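Local atomic coordinates of uncharacterized protein (Bacteroides eggerthii, PDB entry 4FTD), a protein that is of unknown function but combines an immunoglobulin-like domain with a six-bladed beta-propeller and may take part in carbohydrate metabolism. Residues Pro110-Phe116 with Phe445-Glu450. Numbering follows the deposited sequence.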
ATOM      1  N   PRO A 110      -6.551   8.059  19.948  1.00 75.37           N
ATOM      2  CA  PRO A 110      -7.007   7.674  18.618  1.00 71.20           C
ATOM      3  C   PRO A 110      -5.903   7.015  17.823  1.00 73.48           C
ATOM      4  O   PRO A 110      -4.743   7.319  18.045  1.00 76.77           O
ATOM      5  CB  PRO A 110      -7.404   9.003  17.993  1.00 74.60           C
ATOM      6  CG  PRO A 110      -7.841   9.820  19.147  1.00 78.11           C
ATOM      7  CD  PRO A 110      -6.817   9.483  20.194  1.00 81.32           C
ATOM      8  N   VAL A 111      -6.269   6.097  16.939  1.00 76.13           N
ATOM      9  CA  VAL A 111      -5.306   5.384  16.098  1.00 79.89           C
ATOM     10  C   VAL A 111      -5.725   5.531  14.644  1.00 83.93           C
ATOM     11  O   VAL A 111      -6.905   5.708  14.343  1.00 82.77           O
ATOM     12  CB  VAL A 111      -5.161   3.907  16.511  1.00 81.82           C
ATOM     13  CG1 VAL A 111      -4.612   3.813  17.927  1.00 77.40           C
ATOM     14  CG2 VAL A 111      -6.500   3.195  16.419  1.00 81.19           C
ATOM     15  N   PHE A 112      -4.745   5.481  13.747  1.00 87.31           N
ATOM     16  CA  PHE A 112      -4.951   5.752  12.332  1.00 90.11           C
ATOM     17  C   PHE A 112      -4.242   4.754  11.447  1.00 96.43           C
ATOM     18  O   PHE A 112      -3.369   4.025  11.889  1.00 95.61           O
ATOM     19  CB  PHE A 112      -4.482   7.172  12.022  1.00 90.06           C
ATOM     20  CG  PHE A 112      -5.185   8.214  12.837  1.00 83.92           C
ATOM     21  CD1 PHE A 112      -6.484   8.590  12.527  1.00 83.19           C
ATOM     22  CD2 PHE A 112      -4.576   8.782  13.942  1.00 84.55           C
ATOM     23  CE1 PHE A 112      -7.163   9.528  13.296  1.00 79.47           C
ATOM     24  CE2 PHE A 112      -5.256   9.716  14.735  1.00 83.86           C
ATOM     25  CZ  PHE A 112      -6.555  10.091  14.403  1.00 80.60           C
ATOM     26  N   GLY A 113      -4.660   4.725  10.190  1.00 54.51           N
ATOM     27  CA  GLY A 113      -4.053   3.895   9.186  1.00 50.65           C
ATOM     28  C   GLY A 113      -4.463   2.436   9.248  1.00 52.69           C
ATOM     29  O   GLY A 113      -5.458   2.078   9.853  1.00 56.75           O
ATOM     30  N   ALA A 114      -3.686   1.615   8.557  1.00 52.27           N
ATOM     31  CA  ALA A 114      -3.868   0.176   8.478  1.00 54.00           C
ATOM     32  C   ALA A 114      -3.163  -0.501   9.642  1.00 56.83           C
ATOM     33  O   ALA A 114      -2.173   0.001  10.169  1.00 53.04           O
ATOM     34  CB  ALA A 114      -3.275  -0.342   7.183  1.00 46.86           C
ATOM     35  N   ASP A 115      -3.679  -1.650  10.048  1.00 59.09           N
ATOM     36  CA  ASP A 115      -3.012  -2.455  11.048  1.00 57.87           C
ATOM     37  C   ASP A 115      -2.223  -3.529  10.304  1.00 56.36           C
ATOM     38  O   ASP A 115      -2.749  -4.584   9.934  1.00 53.86           O
ATOM     39  CB  ASP A 115      -4.008  -3.065  11.982  1.00 62.41           C
ATOM     40  CG  ASP A 115      -3.361  -3.719  13.172  1.00 66.96           C
ATOM     41  OD1 ASP A 115      -2.140  -3.994  13.157  1.00 65.83           O
ATOM     42  OD2 ASP A 115      -4.107  -3.953  14.123  1.00 67.27           O
ATOM     43  N   PHE A 116      -0.943  -3.246  10.118  1.00 55.43           N
ATOM     44  CA  PHE A 116      -0.048  -4.149   9.401  1.00 58.54           C
ATOM     45  C   PHE A 116       0.302  -5.418  10.170  1.00 58.76           C
ATOM     46  O   PHE A 116       0.888  -6.323   9.598  1.00 59.74           O
ATOM     47  CB  PHE A 116       1.198  -3.410   8.957  1.00 54.23           C
ATOM     48  CG  PHE A 116       0.912  -2.354   7.941  1.00 52.36           C
ATOM     49  CD1 PHE A 116       0.649  -2.708   6.628  1.00 55.44           C
ATOM     50  CD2 PHE A 116       0.877  -1.008   8.293  1.00 56.10           C
ATOM     51  CE1 PHE A 116       0.388  -1.741   5.669  1.00 52.65           C
ATOM     52  CE2 PHE A 116       0.617  -0.035   7.341  1.00 57.20           C
ATOM     53  CZ  PHE A 116       0.370  -0.404   6.024  1.00 57.42           C
ATOM     54  N   PHE A 445      -5.502  -5.646   4.865  1.00 48.86           N
ATOM     55  CA  PHE A 445      -5.338  -5.166   6.235  1.00 51.51           C
ATOM     56  C   PHE A 445      -6.546  -4.362   6.691  1.00 57.08           C
ATOM     57  O   PHE A 445      -7.078  -3.562   5.928  1.00 52.53           O
ATOM     58  CB  PHE A 445      -4.134  -4.240   6.336  1.00 50.82           C
ATOM     59  CG  PHE A 445      -2.852  -4.840   5.824  1.00 53.63           C
ATOM     60  CD1 PHE A 445      -2.489  -4.696   4.479  1.00 49.06           C
ATOM     61  CD2 PHE A 445      -2.004  -5.524   6.662  1.00 52.14           C
ATOM     62  CE1 PHE A 445      -1.317  -5.231   4.006  1.00 51.93           C
ATOM     63  CE2 PHE A 445      -0.822  -6.048   6.189  1.00 54.97           C
ATOM     64  CZ  PHE A 445      -0.481  -5.903   4.858  1.00 48.58           C
ATOM     65  N   PRO A 446      -6.955  -4.535   7.944  1.00 55.54           N
ATOM     66  CA  PRO A 446      -8.037  -3.708   8.483  1.00 56.88           C
ATOM     67  C   PRO A 446      -7.529  -2.330   8.953  1.00 56.24           C
ATOM     68  O   PRO A 446      -6.326  -2.125   9.050  1.00 56.75           O
ATOM     69  CB  PRO A 446      -8.510  -4.524   9.691  1.00 58.31           C
ATOM     70  CG  PRO A 446      -7.273  -5.220  10.166  1.00 58.41           C
ATOM     71  CD  PRO A 446      -6.480  -5.534   8.922  1.00 55.25           C
ATOM     72  N   ILE A 447      -8.435  -1.391   9.214  1.00 59.67           N
ATOM     73  CA  ILE A 447      -8.054  -0.158   9.907  1.00 59.48           C
ATOM     74  C   ILE A 447      -7.608  -0.550  11.340  1.00 59.43           C
ATOM     75  O   ILE A 447      -8.073  -1.540  11.895  1.00 65.98           O
ATOM     76  CB  ILE A 447      -9.167   0.946   9.936  1.00 56.61           C
ATOM     77  CG1 ILE A 447     -10.444   0.502  10.683  1.00 64.16           C
ATOM     78  CG2 ILE A 447      -9.495   1.429   8.512  1.00 55.02           C
ATOM     79  CD1 ILE A 447     -11.310   1.653  11.201  1.00 57.94           C
ATOM     80  N   LYS A 448      -6.675   0.200  11.906  1.00 59.34           N
ATOM     81  CA  LYS A 448      -6.325   0.057  13.311  1.00 58.86           C
ATOM     82  C   LYS A 448      -7.554   0.362  14.179  1.00 64.93           C
ATOM     83  O   LYS A 448      -8.399   1.180  13.814  1.00 66.64           O
ATOM     84  CB  LYS A 448      -5.200   1.011  13.710  1.00 58.90           C
ATOM     85  CG  LYS A 448      -3.813   0.686  13.183  1.00 61.75           C
ATOM     86  CD  LYS A 448      -2.750   1.500  13.929  1.00 60.04           C
ATOM     87  CE  LYS A 448      -1.386   1.380  13.269  1.00 58.86           C
ATOM     88  NZ  LYS A 448      -1.339   1.960  11.892  1.00 58.46           N
ATOM     89  N   GLN A 449      -7.628  -0.316  15.312  1.00 68.13           N
ATOM     90  CA  GLN A 449      -8.680  -0.167  16.306  1.00 70.02           C
ATOM     91  C   GLN A 449      -8.015   0.237  17.614  1.00 71.48           C
ATOM     92  O   GLN A 449      -6.916  -0.239  17.893  1.00 64.06           O
ATOM     93  CB  GLN A 449      -9.370  -1.514  16.507  1.00 72.79           C
ATOM     94  CG  GLN A 449     -10.195  -1.969  15.325  1.00 76.04           C
ATOM     95  CD  GLN A 449     -11.385  -1.065  15.093  1.00 82.37           C
ATOM     96  OE1 GLN A 449     -11.953  -0.535  16.033  1.00109.83           O
ATOM     97  NE2 GLN A 449     -11.763  -0.884  13.840  1.00 94.95           N
ATOM     98  N   GLU A 450      -8.680   1.078  18.417  1.00 78.19           N
ATOM     99  CA  GLU A 450      -8.115   1.550  19.682  1.00 79.76           C
ATOM    100  C   GLU A 450      -7.737   0.385  20.577  1.00 86.72           C
ATOM    101  O   GLU A 450      -8.540  -0.524  20.758  1.00 77.75           O
ATOM    102  CB  GLU A 450      -9.062   2.492  20.430  1.00 81.28           C
ATOM    103  CG  GLU A 450      -9.178   3.855  19.768  1.00 85.53           C
ATOM    104  CD  GLU A 450      -9.773   4.936  20.655  1.00 82.42           C
ATOM    105  OE1 GLU A 450      -9.945   4.745  21.864  1.00 82.65           O
ATOM    106  OE2 GLU A 450     -10.050   6.028  20.140  1.00 91.67           O
TER
HETATM  107  O   HOH W   1      -9.176   5.866  16.842  1.00 59.09           O
HETATM  108  O   HOH W   2      -8.524   3.735  12.795  1.00 60.77           O
HETATM  109  O   HOH W   3      -7.333  -3.873  13.487  1.00 64.76           O
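Ala-114 and Ile-447 form a single antiparallel bridge between 110-116 and 445-450, whose end-to-end directions lie 152° apart. Two nearly straight backbone hydrogen bonds make it. Asp-115 N gives to Pro-446 O at 2.9 Å, and Lys-448 N gives to Gly-113 O at 3.0 Å. Gly-113 O also accepts from the Asn-348 side chain.

Lys-448 crosses to the other segment with its side chain. The chain bends at its last torsion (chi4 65°), which turns the ammonium group in between two carbonyls. Lys-448 NZ donates a hydrogen bond to Phe-112 O at 2.9 Å, in the carbonyl plane. Lys-448 NZ donates a second to Ala-114 O at 2.7 Å, from above the plane of that carbonyl. Glu-350 offers a weak, long ion pair. A methionine here would probably leave the oxygens of Phe-112 and Ala-114 without this shared donor, and Glu-350 without its distant positive partner.

The contact lies where the chain passes from the immunoglobulin-like domain into the six-bladed beta-propeller. Segment 110-116 follows strand 98-106 of the first domain and leads to strand 120-125. That strand pairs with 439-446 in one blade, so the first and last propeller strands close the ring, the "Velcro" arrangement of beta-propellers.

At the propeller end, Phe-116 and Phe-445 make an edge-to-face pair with planes at 62°. Phe-116 CD1 sits over the centre of the Phe-445 ring. Asp-115 O lies at the edge of the same ring, 3.5 Å from Phe-445 CD2. Tyr-352 packs edge-to-face with Phe-116, and Tyr-398 does so with Phe-445.

Toward the other end, Val-111 lays CG2 against the backbone between Gln-449 and Glu-450, 3.5 Å from Gln-449 C. One water joins Val-111 O to Lys-448 O. Beside the bridge, another water joins Ile-447 O to Asp-115 OD2, while OD1 accepts from Glu-117 N. Glu-450 forms a salt bridge with Arg-108.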